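Protein YibA (Escherichia coli, PDB 1OYZ) is of unknown function, possibly with oxidoreductase activity, and folds as a solenoid of stacked helices related to HEAT repeats. Local coordinates at residues A[111-116]-A[145-150]; A[163-168]-A[191-196]; A[208-213]-A[236-241]; A[218-223]-A[245-250]. One frame throughout, in Å; residues are numbered along the deposited sequence.

Contact 1 of 4, residues A[111-116]-A[145-150]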
loop_
_atom_site.group_PDB
_atom_site.type_symbol
_atom_site.label_atom_id
_atom_site.label_comp_id
_atom_site.label_asym_id
_atom_site.label_seq_id
_atom_site.Cartn_x
_atom_site.Cartn_y
_atom_site.Cartn_z
ATOM N N ALA A 111 -4.633 -1.146 -13.558
ATOM C CA ALA A 111 -5.817 -0.304 -13.710
ATOM C C ALA A 111 -6.389 0.107 -12.368
ATOM O O ALA A 111 -6.738 1.276 -12.185
ATOM C CB ALA A 111 -6.877 -1.009 -14.561
ATOM N N ILE A 112 -6.499 -0.838 -11.429
ATOM C CA ILE A 112 -7.001 -0.518 -10.090
ATOM C C ILE A 112 -6.049 0.529 -9.461
ATOM O O ILE A 112 -6.493 1.505 -8.883
ATOM C CB ILE A 112 -7.043 -1.805 -9.169
ATOM C CG1 ILE A 112 -8.090 -2.824 -9.673
ATOM C CG2 ILE A 112 -7.404 -1.433 -7.744
ATOM C CD1 ILE A 112 -7.922 -4.225 -9.009
ATOM N N GLU A 113 -4.733 0.335 -9.586
ATOM C CA GLU A 113 -3.806 1.335 -9.032
ATOM C C GLU A 113 -4.032 2.700 -9.712
ATOM O O GLU A 113 -4.012 3.742 -9.044
ATOM C CB GLU A 113 -2.350 0.868 -9.189
ATOM C CG GLU A 113 -1.999 -0.237 -8.179
ATOM C CD GLU A 113 -0.941 -1.225 -8.665
ATOM O OE1 GLU A 113 -0.328 -1.003 -9.733
ATOM O OE2 GLU A 113 -0.716 -2.236 -7.964
ATOM N N SER A 114 -4.271 2.697 -11.030
ATOM C CA SER A 114 -4.544 3.955 -11.726
ATOM C C SER A 114 -5.892 4.573 -11.294
ATOM O O SER A 114 -5.979 5.804 -11.175
ATOM C CB SER A 114 -4.482 3.761 -13.257
ATOM O OG SER A 114 -3.154 3.468 -13.703
ATOM N N THR A 115 -6.946 3.777 -11.023
ATOM C CA THR A 115 -8.208 4.419 -10.591
ATOM C C THR A 115 -7.980 5.073 -9.214
ATOM O O THR A 115 -8.638 6.071 -8.871
ATOM C CB THR A 115 -9.466 3.450 -10.435
ATOM O OG1 THR A 115 -9.195 2.460 -9.435
ATOM C CG2 THR A 115 -9.868 2.772 -11.777
ATOM N N ALA A 116 -7.055 4.512 -8.435
ATOM C CA ALA A 116 -6.735 5.041 -7.104
ATOM C C ALA A 116 -6.058 6.408 -7.285
ATOM O O ALA A 116 -6.424 7.386 -6.632
ATOM C CB ALA A 116 -5.794 4.070 -6.354
ATOM N N ARG A 145 -5.732 -8.338 -5.769
ATOM C CA ARG A 145 -6.162 -8.126 -4.404
ATOM C C ARG A 145 -5.218 -7.115 -3.731
ATOM O O ARG A 145 -5.671 -6.218 -3.040
ATOM C CB ARG A 145 -6.214 -9.453 -3.638
ATOM C CG ARG A 145 -7.307 -10.391 -4.161
ATOM C CD ARG A 145 -7.751 -11.409 -3.124
ATOM N NE ARG A 145 -6.638 -12.189 -2.600
ATOM C CZ ARG A 145 -5.905 -13.037 -3.306
ATOM N NH1 ARG A 145 -6.150 -13.223 -4.594
ATOM N NH2 ARG A 145 -4.943 -13.733 -2.708
ATOM N N ARG A 146 -3.917 -7.249 -3.962
ATOM C CA ARG A 146 -2.939 -6.315 -3.399
ATOM C C ARG A 146 -3.271 -4.899 -3.868
ATOM O O ARG A 146 -3.374 -3.984 -3.067
ATOM C CB ARG A 146 -1.516 -6.662 -3.865
ATOM C CG ARG A 146 -0.394 -5.911 -3.133
ATOM C CD ARG A 146 0.957 -6.249 -3.750
ATOM N NE ARG A 146 0.998 -7.651 -4.175
ATOM C CZ ARG A 146 1.812 -8.127 -5.114
ATOM N NH1 ARG A 146 2.664 -7.316 -5.729
ATOM N NH2 ARG A 146 1.763 -9.413 -5.459
ATOM N N ALA A 147 -3.441 -4.727 -5.178
ATOM C CA ALA A 147 -3.741 -3.414 -5.705
ATOM C C ALA A 147 -5.047 -2.909 -5.103
ATOM O O ALA A 147 -5.223 -1.711 -4.903
ATOM C CB ALA A 147 -3.798 -3.456 -7.229
ATOM N N THR A 148 -5.948 -3.824 -4.763
ATOM C CA THR A 148 -7.224 -3.430 -4.170
ATOM C C THR A 148 -6.939 -2.886 -2.780
ATOM O O THR A 148 -7.562 -1.905 -2.333
ATOM C CB THR A 148 -8.220 -4.633 -4.055
ATOM O OG1 THR A 148 -8.429 -5.210 -5.353
ATOM C CG2 THR A 148 -9.570 -4.174 -3.509
ATOM N N ALA A 149 -5.994 -3.506 -2.081
ATOM C CA ALA A 149 -5.682 -3.010 -0.733
ATOM C C ALA A 149 -5.237 -1.545 -0.824
ATOM O O ALA A 149 -5.698 -0.683 -0.070
ATOM C CB ALA A 149 -4.582 -3.878 -0.088
ATOM N N PHE A 150 -4.339 -1.269 -1.760
ATOM C CA PHE A 150 -3.857 0.093 -1.965
ATOM C C PHE A 150 -5.008 1.043 -2.227
ATOM O O PHE A 150 -5.113 2.118 -1.636
ATOM C CB PHE A 150 -2.913 0.132 -3.160
ATOM C CG PHE A 150 -2.522 1.514 -3.562
ATOM C CD1 PHE A 150 -1.903 2.368 -2.648
ATOM C CD2 PHE A 150 -2.794 1.977 -4.837
ATOM C CE1 PHE A 150 -1.566 3.663 -3.001
ATOM C CE2 PHE A 150 -2.463 3.266 -5.198
ATOM C CZ PHE A 150 -1.847 4.113 -4.276
#
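Ile-112 and Glu-113 meet Ala-147, chiefly at its CB and carbonyl, while one turn later Ala-116 receives the ring of Phe-150. Segments 111-116 and 145-150, on helices 105-121 and 142-153, run almost parallel, 6° apart with axes 8.6 Å from each other. An alanine at the point of closest passage suits this spacing, because its lone methyl leaves space for longer neighbours. The two branches of Ile-112 touch successive residues of the other helix. CG2, anti to the backbone N, lies 3.6 Å from Ala-147 O, and the other branch carries CD1 to 3.8 Å from Thr-148 OG1. That hydroxyl is hydrogen-bonded to Val-144 O of its own helix and to Thr-136 of helix 126-136, and toward Ile-112 CD1 it makes only a van der Waals contact. Glu-113 stretches beyond CG alongside the same alanine, and its OE2 comes within 3.4 Å of Ala-147 CB. Phe-150 swings its CG opposite the backbone N (chi1 172°), which carries the ring over to helix 105-121. There CE2 stands 3.6 Å from Ala-116 CB, and CD2 lies 4.1 Å from Glu-113 CG, the carboxylate plane being turned 72° from the ring. An alanine in place of Glu-113 would probably take CG from beside the Phe-150 ring and the carboxylate from Ala-147 CB, leaving the ring freer to turn. Glu-113 OE2 and Arg-146 NH1, 6.5 Å apart, are not paired. The segments thus meet by van der Waals contact without a polar bond between them, Glu-113 contributing both CG and a carboxylate oxygen.

Contact 2 of 4, residues A[163-168]-A[191-196]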
loop_
_atom_site.group_PDB
_atom_site.type_symbol
_atom_site.label_atom_id
_atom_site.label_comp_id
_atom_site.label_asym_id
_atom_site.label_seq_id
_atom_site.Cartn_x
_atom_site.Cartn_y
_atom_site.Cartn_z
ATOM N N LEU A 163 -14.244 -5.531 3.706
ATOM C CA LEU A 163 -13.298 -5.959 2.674
ATOM C C LEU A 163 -11.939 -6.139 3.349
ATOM O O LEU A 163 -11.282 -7.162 3.201
ATOM C CB LEU A 163 -13.218 -4.906 1.566
ATOM C CG LEU A 163 -14.533 -4.532 0.859
ATOM C CD1 LEU A 163 -14.162 -3.663 -0.341
ATOM C CD2 LEU A 163 -15.338 -5.780 0.377
ATOM N N LEU A 164 -11.550 -5.110 4.088
ATOM C CA LEU A 164 -10.325 -5.082 4.864
ATOM C C LEU A 164 -10.198 -6.353 5.713
ATOM O O LEU A 164 -9.167 -7.035 5.699
ATOM C CB LEU A 164 -10.341 -3.841 5.760
ATOM C CG LEU A 164 -9.346 -2.731 5.393
ATOM C CD1 LEU A 164 -8.860 -2.894 3.969
ATOM C CD2 LEU A 164 -9.996 -1.371 5.611
ATOM N N ILE A 165 -11.268 -6.692 6.428
ATOM C CA ILE A 165 -11.261 -7.876 7.259
ATOM C C ILE A 165 -10.993 -9.109 6.422
ATOM O O ILE A 165 -10.166 -9.941 6.794
ATOM C CB ILE A 165 -12.603 -8.002 8.026
ATOM C CG1 ILE A 165 -12.704 -6.874 9.046
ATOM C CG2 ILE A 165 -12.702 -9.348 8.734
ATOM C CD1 ILE A 165 -13.990 -6.880 9.851
ATOM N N ASN A 166 -11.660 -9.244 5.275
ATOM C CA ASN A 166 -11.401 -10.435 4.464
ATOM C C ASN A 166 -9.946 -10.457 3.968
ATOM O O ASN A 166 -9.352 -11.524 3.865
ATOM C CB ASN A 166 -12.370 -10.515 3.277
ATOM C CG ASN A 166 -12.725 -11.957 2.908
ATOM O OD1 ASN A 166 -13.300 -12.685 3.711
ATOM N ND2 ASN A 166 -12.365 -12.376 1.698
ATOM N N LEU A 167 -9.370 -9.289 3.682
ATOM C CA LEU A 167 -7.981 -9.222 3.214
ATOM C C LEU A 167 -7.004 -9.586 4.341
ATOM O O LEU A 167 -5.888 -10.034 4.092
ATOM C CB LEU A 167 -7.659 -7.826 2.642
ATOM C CG LEU A 167 -8.440 -7.486 1.349
ATOM C CD1 LEU A 167 -8.257 -6.024 0.938
ATOM C CD2 LEU A 167 -7.978 -8.409 0.220
ATOM N N LEU A 168 -7.414 -9.366 5.582
ATOM C CA LEU A 168 -6.554 -9.744 6.686
ATOM C C LEU A 168 -6.401 -11.263 6.633
ATOM O O LEU A 168 -5.388 -11.808 7.078
ATOM C CB LEU A 168 -7.183 -9.366 8.022
ATOM C CG LEU A 168 -7.250 -7.886 8.367
ATOM C CD1 LEU A 168 -8.080 -7.697 9.654
ATOM C CD2 LEU A 168 -5.839 -7.344 8.544
ATOM N N SER A 191 -14.719 -5.854 17.308
ATOM C CA SER A 191 -14.374 -7.172 17.799
ATOM C C SER A 191 -13.694 -8.032 16.732
ATOM O O SER A 191 -12.725 -8.726 17.015
ATOM C CB SER A 191 -15.636 -7.849 18.332
ATOM O OG SER A 191 -15.374 -9.208 18.596
ATOM N N ASP A 192 -14.194 -7.968 15.501
ATOM C CA ASP A 192 -13.633 -8.753 14.422
ATOM C C ASP A 192 -12.176 -8.445 14.092
ATOM O O ASP A 192 -11.378 -9.350 13.848
ATOM C CB ASP A 192 -14.480 -8.595 13.159
ATOM C CG ASP A 192 -15.899 -9.126 13.329
ATOM O OD1 ASP A 192 -16.697 -8.545 14.111
ATOM O OD2 ASP A 192 -16.204 -10.132 12.669
ATOM N N ILE A 193 -11.832 -7.166 14.066
ATOM C CA ILE A 193 -10.473 -6.772 13.744
ATOM C C ILE A 193 -9.567 -7.163 14.903
ATOM O O ILE A 193 -8.476 -7.687 14.702
ATOM C CB ILE A 193 -10.384 -5.251 13.439
ATOM C CG1 ILE A 193 -10.769 -4.426 14.654
ATOM C CG2 ILE A 193 -11.319 -4.894 12.294
ATOM C CD1 ILE A 193 -9.586 -4.147 15.596
ATOM N N ARG A 194 -10.013 -6.941 16.126
ATOM C CA ARG A 194 -9.174 -7.343 17.229
ATOM C C ARG A 194 -8.909 -8.838 17.172
ATOM O O ARG A 194 -7.754 -9.280 17.248
ATOM C CB ARG A 194 -9.809 -6.949 18.543
ATOM C CG ARG A 194 -9.567 -5.520 18.827
ATOM C CD ARG A 194 -10.112 -5.147 20.144
ATOM N NE ARG A 194 -10.184 -3.704 20.263
ATOM C CZ ARG A 194 -10.338 -3.067 21.412
ATOM N NH1 ARG A 194 -10.427 -3.761 22.543
ATOM N NH2 ARG A 194 -10.400 -1.743 21.427
ATOM N N ASP A 195 -9.965 -9.631 16.996
ATOM C CA ASP A 195 -9.762 -11.070 16.939
ATOM C C ASP A 195 -8.848 -11.440 15.774
ATOM O O ASP A 195 -8.022 -12.348 15.901
ATOM C CB ASP A 195 -11.112 -11.825 16.858
ATOM C CG ASP A 195 -12.017 -11.550 18.076
ATOM O OD1 ASP A 195 -11.475 -11.290 19.170
ATOM O OD2 ASP A 195 -13.269 -11.598 17.945
ATOM N N CYS A 196 -8.954 -10.753 14.636
ATOM C CA CYS A 196 -8.052 -11.128 13.539
ATOM C C CYS A 196 -6.627 -10.753 13.927
ATOM O O CYS A 196 -5.707 -11.492 13.616
ATOM C CB CYS A 196 -8.438 -10.451 12.214
ATOM S SG CYS A 196 -9.965 -11.129 11.441
#
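Ile-165 touches three residues of helix 191-200 at once. Its CD1 rests 3.8 Å from Asp-192 CB, its CG1 lies 4.0 Å from Ile-193 CG2, and its CG2 branch reaches to 4.2 Å from Cys-196 SG. A beta-branched residue suits this place because its two arms diverge, one toward the start of the partner helix and one toward the next turn. Leu-168, one turn further on, sets CD1 against Cys-196 CB at 3.8 Å. Cysteine is slim enough to fit between the isoleucine and the leucine. Asp-192 touches Ile-165 through CB, and the residue as a whole is exposed, as suits an acid. Ile-193 holds CG1 between its backbone N and carbonyl carbon (chi1 63°), which leaves CG2 to face Ile-165 while the longer arm leads off toward Arg-219.

Outside this shell, Leu-168 is seated on Ala-179 and Ile-183 of the intervening helix 173-186 and on Phe-197 and Met-200. Asn-190 OD1 accepts a hydrogen bond from the backbone N of Ile-193, a bond consistent with holding the first turn of helix 191-200. Segments 163-168 and 191-196 run side by side at 15°, their axes 10.5 Å apart. Such near-parallel stacking of helices two apart in the chain is typical of alpha-solenoids such as those built from HEAT repeats.

Contact 3 of 4, residues A[208-213]-A[236-241]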
loop_
_atom_site.group_PDB
_atom_site.type_symbol
_atom_site.label_atom_id
_atom_site.label_comp_id
_atom_site.label_asym_id
_atom_site.label_seq_id
_atom_site.Cartn_x
_atom_site.Cartn_y
_atom_site.Cartn_z
ATOM N N VAL A 208 3.719 -8.928 9.369
ATOM C CA VAL A 208 2.312 -8.963 9.772
ATOM C C VAL A 208 2.218 -9.000 11.318
ATOM O O VAL A 208 1.419 -8.289 11.904
ATOM C CB VAL A 208 1.549 -10.201 9.136
ATOM C CG1 VAL A 208 0.142 -10.284 9.697
ATOM C CG2 VAL A 208 1.460 -10.042 7.609
ATOM N N ARG A 209 3.042 -9.811 11.964
ATOM C CA ARG A 209 3.011 -9.903 13.427
ATOM C C ARG A 209 3.254 -8.537 14.036
ATOM O O ARG A 209 2.629 -8.150 15.034
ATOM C CB ARG A 209 4.078 -10.863 13.941
ATOM C CG ARG A 209 3.839 -12.334 13.680
ATOM C CD ARG A 209 4.994 -13.166 14.276
ATOM N NE ARG A 209 5.053 -12.988 15.721
ATOM C CZ ARG A 209 6.107 -12.542 16.414
ATOM N NH1 ARG A 209 7.243 -12.205 15.811
ATOM N NH2 ARG A 209 6.018 -12.434 17.733
ATOM N N ILE A 210 4.170 -7.786 13.437
ATOM C CA ILE A 210 4.455 -6.445 13.950
ATOM C C ILE A 210 3.255 -5.531 13.868
ATOM O O ILE A 210 2.944 -4.843 14.838
ATOM C CB ILE A 210 5.664 -5.811 13.234
ATOM C CG1 ILE A 210 6.953 -6.458 13.757
ATOM C CG2 ILE A 210 5.682 -4.310 13.466
ATOM C CD1 ILE A 210 8.167 -6.278 12.830
ATOM N N GLU A 211 2.556 -5.510 12.728
ATOM C CA GLU A 211 1.365 -4.660 12.625
ATOM C C GLU A 211 0.257 -5.101 13.616
ATOM O O GLU A 211 -0.485 -4.263 14.154
ATOM C CB GLU A 211 0.805 -4.662 11.185
ATOM C CG GLU A 211 1.677 -3.881 10.114
ATOM C CD GLU A 211 1.677 -2.369 10.284
ATOM O OE1 GLU A 211 0.614 -1.865 10.723
ATOM O OE2 GLU A 211 2.703 -1.662 9.945
ATOM N N ALA A 212 0.133 -6.413 13.837
ATOM C CA ALA A 212 -0.874 -6.941 14.775
ATOM C C ALA A 212 -0.518 -6.463 16.187
ATOM O O ALA A 212 -1.375 -5.998 16.947
ATOM C CB ALA A 212 -0.898 -8.479 14.714
ATOM N N ILE A 213 0.758 -6.565 16.525
ATOM C CA ILE A 213 1.225 -6.111 17.825
ATOM C C ILE A 213 0.971 -4.626 18.033
ATOM O O ILE A 213 0.461 -4.211 19.088
ATOM C CB ILE A 213 2.729 -6.395 18.001
ATOM C CG1 ILE A 213 2.933 -7.913 18.108
ATOM C CG2 ILE A 213 3.256 -5.671 19.245
ATOM C CD1 ILE A 213 4.331 -8.371 17.962
ATOM N N THR A 236 18.040 -8.526 19.999
ATOM C CA THR A 236 17.766 -7.476 19.022
ATOM C C THR A 236 16.251 -7.264 19.123
ATOM O O THR A 236 15.481 -8.180 18.849
ATOM C CB THR A 236 18.090 -7.935 17.575
ATOM O OG1 THR A 236 19.473 -8.296 17.479
ATOM C CG2 THR A 236 17.766 -6.832 16.591
ATOM N N VAL A 237 15.832 -6.066 19.514
ATOM C CA VAL A 237 14.420 -5.744 19.690
ATOM C C VAL A 237 13.963 -4.699 18.674
ATOM O O VAL A 237 14.747 -3.834 18.300
ATOM C CB VAL A 237 14.176 -5.188 21.139
ATOM C CG1 VAL A 237 12.714 -4.739 21.315
ATOM C CG2 VAL A 237 14.548 -6.258 22.179
ATOM N N TYR A 238 12.700 -4.786 18.234
ATOM C CA TYR A 238 12.113 -3.836 17.272
ATOM C C TYR A 238 11.615 -2.596 17.996
ATOM O O TYR A 238 10.896 -2.687 19.007
ATOM C CB TYR A 238 10.928 -4.464 16.530
ATOM C CG TYR A 238 11.332 -5.404 15.418
ATOM C CD1 TYR A 238 11.865 -4.908 14.223
ATOM C CD2 TYR A 238 11.218 -6.779 15.568
ATOM C CE1 TYR A 238 12.281 -5.761 13.211
ATOM C CE2 TYR A 238 11.633 -7.657 14.549
ATOM C CZ TYR A 238 12.169 -7.136 13.380
ATOM O OH TYR A 238 12.633 -7.981 12.404
ATOM N N ASP A 239 11.985 -1.439 17.466
ATOM C CA ASP A 239 11.597 -0.182 18.054
ATOM C C ASP A 239 10.096 -0.050 18.218
ATOM O O ASP A 239 9.612 0.465 19.229
ATOM C CB ASP A 239 12.180 0.950 17.214
ATOM C CG ASP A 239 13.669 1.164 17.488
ATOM O OD1 ASP A 239 14.325 0.250 18.017
ATOM O OD2 ASP A 239 14.174 2.251 17.171
ATOM N N ASP A 240 9.368 -0.520 17.215
ATOM C CA ASP A 240 7.912 -0.508 17.242
ATOM C C ASP A 240 7.395 -1.352 18.447
ATOM O O ASP A 240 6.377 -1.023 19.032
ATOM C CB ASP A 240 7.345 -1.122 15.936
ATOM C CG ASP A 240 7.351 -0.143 14.729
ATOM O OD1 ASP A 240 6.583 0.831 14.739
ATOM O OD2 ASP A 240 8.113 -0.365 13.761
ATOM N N ILE A 241 8.086 -2.437 18.795
ATOM C CA ILE A 241 7.638 -3.280 19.897
ATOM C C ILE A 241 7.771 -2.522 21.203
ATOM O O ILE A 241 6.851 -2.491 22.028
ATOM C CB ILE A 241 8.425 -4.637 19.911
ATOM C CG1 ILE A 241 7.637 -5.673 19.103
ATOM C CG2 ILE A 241 8.639 -5.173 21.339
ATOM C CD1 ILE A 241 7.245 -5.205 17.734
#
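Ile-210 meets Tyr-238 where one helix of the solenoid, 206-218, lies beside the start of the next but one, 239-248. Tyr-238 occupies the N-cap position of that second helix. The isoleucine directs its CD1 methyl straight at the tyrosine ring: the carbon sits 3.9 Å from the ring centroid and only 2° off the normal, a CH-pi contact centred over one face. All six ring carbons are consequently almost equally far from it. The extended outer part of Ile-210 (chi2 161°) makes this possible by projecting the methyl beyond the helix surface, and tyrosine suits the spot because it offers a broad apolar face where the residue is otherwise exposed.

Helix 225-232 comes between these two in sequence, and the contact follows the alpha-solenoid pattern in which alternate helices line up beside one another. Helix 225-232 lies against Ile-213 through Leu-228 and against Ile-241 through Leu-232.

Further in, Ile-241 slips its CD1 into the angle between the two isoleucines of helix 206-218, at 4.2 Å from Ile-210 CG1 and 4.3 Å from Ile-213 CG2. The three isoleucines make a branched apolar patch, buried at Ile-213 and Ile-241 and partly exposed at Ile-210. Asp-240 adds only its methylene, with CB 4.4 Å from Ile-210 CG2; it is an exposed residue, where an acid is at home. In the backbone, Ile-241 N gives a weak bond to Tyr-238 O in the first turn.

Contact 4 of 4, residues A[218-223]-A[245-250]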
loop_
_atom_site.group_PDB
_atom_site.type_symbol
_atom_site.label_atom_id
_atom_site.label_comp_id
_atom_site.label_asym_id
_atom_site.label_seq_id
_atom_site.Cartn_x
_atom_site.Cartn_y
_atom_site.Cartn_z
ATOM N N TYR A 218 -2.253 -0.372 20.499
ATOM C CA TYR A 218 -2.942 0.911 20.465
ATOM C C TYR A 218 -4.374 0.739 20.985
ATOM O O TYR A 218 -4.914 1.617 21.661
ATOM C CB TYR A 218 -2.922 1.508 19.046
ATOM C CG TYR A 218 -1.632 2.258 18.766
ATOM C CD1 TYR A 218 -0.396 1.587 18.725
ATOM C CD2 TYR A 218 -1.633 3.650 18.599
ATOM C CE1 TYR A 218 0.810 2.287 18.532
ATOM C CE2 TYR A 218 -0.434 4.359 18.409
ATOM C CZ TYR A 218 0.781 3.676 18.379
ATOM O OH TYR A 218 1.959 4.385 18.222
ATOM N N ARG A 219 -4.967 -0.410 20.684
ATOM C CA ARG A 219 -6.317 -0.739 21.126
ATOM C C ARG A 219 -6.350 -1.164 22.608
ATOM O O ARG A 219 -7.418 -1.503 23.116
ATOM C CB ARG A 219 -6.889 -1.886 20.279
ATOM C CG ARG A 219 -6.708 -1.749 18.763
ATOM C CD ARG A 219 -7.717 -0.800 18.166
ATOM N NE ARG A 219 -7.323 -0.278 16.850
ATOM C CZ ARG A 219 -7.103 -1.010 15.759
ATOM N NH1 ARG A 219 -7.228 -2.329 15.802
ATOM N NH2 ARG A 219 -6.768 -0.409 14.617
ATOM N N LYS A 220 -5.202 -1.194 23.294
ATOM C CA LYS A 220 -5.181 -1.568 24.717
ATOM C C LYS A 220 -5.748 -2.983 24.990
ATOM O O LYS A 220 -6.349 -3.237 26.034
ATOM C CB LYS A 220 -6.005 -0.553 25.518
ATOM C CG LYS A 220 -5.723 0.916 25.167
ATOM C CD LYS A 220 -4.635 1.510 26.063
ATOM C CE LYS A 220 -4.166 2.894 25.585
ATOM N NZ LYS A 220 -3.379 2.805 24.306
ATOM N N ASP A 221 -5.562 -3.893 24.052
ATOM C CA ASP A 221 -6.071 -5.249 24.174
ATOM C C ASP A 221 -4.984 -6.137 24.794
ATOM O O ASP A 221 -3.976 -6.450 24.162
ATOM C CB ASP A 221 -6.484 -5.722 22.774
ATOM C CG ASP A 221 -7.279 -7.016 22.784
ATOM O OD1 ASP A 221 -8.229 -7.113 21.965
ATOM O OD2 ASP A 221 -6.940 -7.924 23.574
ATOM N N LYS A 222 -5.210 -6.543 26.037
ATOM C CA LYS A 222 -4.239 -7.340 26.760
ATOM C C LYS A 222 -3.912 -8.701 26.196
ATOM O O LYS A 222 -2.969 -9.342 26.642
ATOM C CB LYS A 222 -4.655 -7.394 28.232
ATOM C CG LYS A 222 -4.397 -6.032 28.876
ATOM C CD LYS A 222 -5.270 -5.711 30.090
ATOM C CE LYS A 222 -4.786 -4.428 30.756
ATOM N NZ LYS A 222 -5.655 -4.051 31.874
ATOM N N ARG A 223 -4.645 -9.156 25.187
ATOM C CA ARG A 223 -4.258 -10.441 24.633
ATOM C C ARG A 223 -2.888 -10.353 23.923
ATOM O O ARG A 223 -2.315 -11.378 23.548
ATOM C CB ARG A 223 -5.342 -10.988 23.700
ATOM C CG ARG A 223 -6.587 -11.436 24.480
ATOM C CD ARG A 223 -7.789 -10.626 24.095
ATOM N NE ARG A 223 -8.252 -10.976 22.761
ATOM C CZ ARG A 223 -9.094 -10.245 22.038
ATOM N NH1 ARG A 223 -9.571 -9.103 22.514
ATOM N NH2 ARG A 223 -9.485 -10.669 20.849
ATOM N N ALA A 245 4.732 -1.345 23.574
ATOM C CA ALA A 245 4.754 -1.633 24.991
ATOM C C ALA A 245 4.282 -0.404 25.786
ATOM O O ALA A 245 3.524 -0.535 26.759
ATOM C CB ALA A 245 6.159 -2.079 25.424
ATOM N N GLY A 246 4.681 0.798 25.364
ATOM C CA GLY A 246 4.264 2.004 26.076
ATOM C C GLY A 246 2.812 2.347 25.789
ATOM O O GLY A 246 2.076 2.834 26.656
ATOM N N GLU A 247 2.394 2.088 24.557
ATOM C CA GLU A 247 1.032 2.352 24.143
ATOM C C GLU A 247 0.003 1.431 24.818
ATOM O O GLU A 247 -1.079 1.881 25.159
ATOM C CB GLU A 247 0.920 2.229 22.618
ATOM C CG GLU A 247 1.507 3.401 21.852
ATOM C CD GLU A 247 0.761 4.695 22.130
ATOM O OE1 GLU A 247 -0.501 4.680 22.049
ATOM O OE2 GLU A 247 1.434 5.727 22.429
ATOM N N LEU A 248 0.341 0.156 25.004
ATOM C CA LEU A 248 -0.580 -0.801 25.623
ATOM C C LEU A 248 -1.113 -0.320 26.983
ATOM O O LEU A 248 -2.264 -0.586 27.326
ATOM C CB LEU A 248 0.094 -2.159 25.798
ATOM C CG LEU A 248 -0.740 -3.240 26.516
ATOM C CD1 LEU A 248 -1.991 -3.590 25.677
ATOM C CD2 LEU A 248 0.130 -4.472 26.714
ATOM N N GLY A 249 -0.287 0.398 27.745
ATOM C CA GLY A 249 -0.729 0.920 29.042
ATOM C C GLY A 249 -0.934 -0.095 30.173
ATOM O O GLY A 249 -1.713 0.127 31.114
ATOM N N ASP A 250 -0.219 -1.208 30.073
ATOM C CA ASP A 250 -0.286 -2.290 31.051
ATOM C C ASP A 250 1.043 -2.307 31.843
ATOM O O ASP A 250 2.114 -2.603 31.286
ATOM C CB ASP A 250 -0.506 -3.601 30.299
ATOM C CG ASP A 250 -0.748 -4.784 31.224
ATOM O OD1 ASP A 250 -1.616 -5.608 30.863
ATOM O OD2 ASP A 250 -0.070 -4.901 32.278
#
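Lys-220 bends twice along its chain, at chi2 (-92°) and again at chi4 (-70°), and so folds its ammonium group back to Glu-247. NZ donates a 2.6 Å hydrogen bond to Glu-247 O, tilted somewhat from the carbonyl plane, and a longer one, 3.3 Å, to Tyr-218 O, which it approaches from above the plane. A lysine suits this place: its long chain lets one cation bridge carbonyls near the C-terminal ends of two helices, where the helix dipoles would probably favour a positive charge. Glu-247 turns at chi2 in its own way, laying CG over one face of the Tyr-218 ring, 3.8 Å from the centroid in a CH-pi contact, with its carboxylate inclined 22° to the ring. Its OE2 forms a salt bridge with Lys-276, while OE1 stays 4.1 Å from Lys-220 NZ, too far for a salt bridge.

Both segments leave helices here. Lys-220 terminates helix 206-218 in a Schellman motif with positive phi, and Gly-249 takes positive phi after helix 239-248, a conformation that favours glycine; any CB there would face the aliphatic part of Lys-220. Replacing Glu-247 by an alanine would probably uncover the tyrosine face and leave Lys-276 without its carboxylate mate.

Beyond the turns, Leu-248 places CD1 3.8 Å from Asp-221 O and packs on Leu-225 and Leu-228 of helix 225-232. At the outer margin Lys-222 runs extended past Asp-250, its CE 3.4 Å from OD1, while OD2 of that aspartate is hydrogen-bonded to Thr-252.

Following the chain from the N terminus, contact 1 closes first, bringing helix 142-153 back beside helix 105-121 around helix 126-136. Contact 2 comes next in series and does the same for helices 161-168 and 191-200 around helix 173-186. Contacts 3 and 4 then cross: their segments alternate along the chain, so that helix 239-248 is joined at its start to helix 206-218 and at its end to the turn that follows that helix. Contacts 2 and 4 touch directly through the salt bridge of Asp-195 with Arg-223, whereas contact 1 lies about 32 Å from contact 4, centre to centre. Each contact spans one intervening helix, and none is nested.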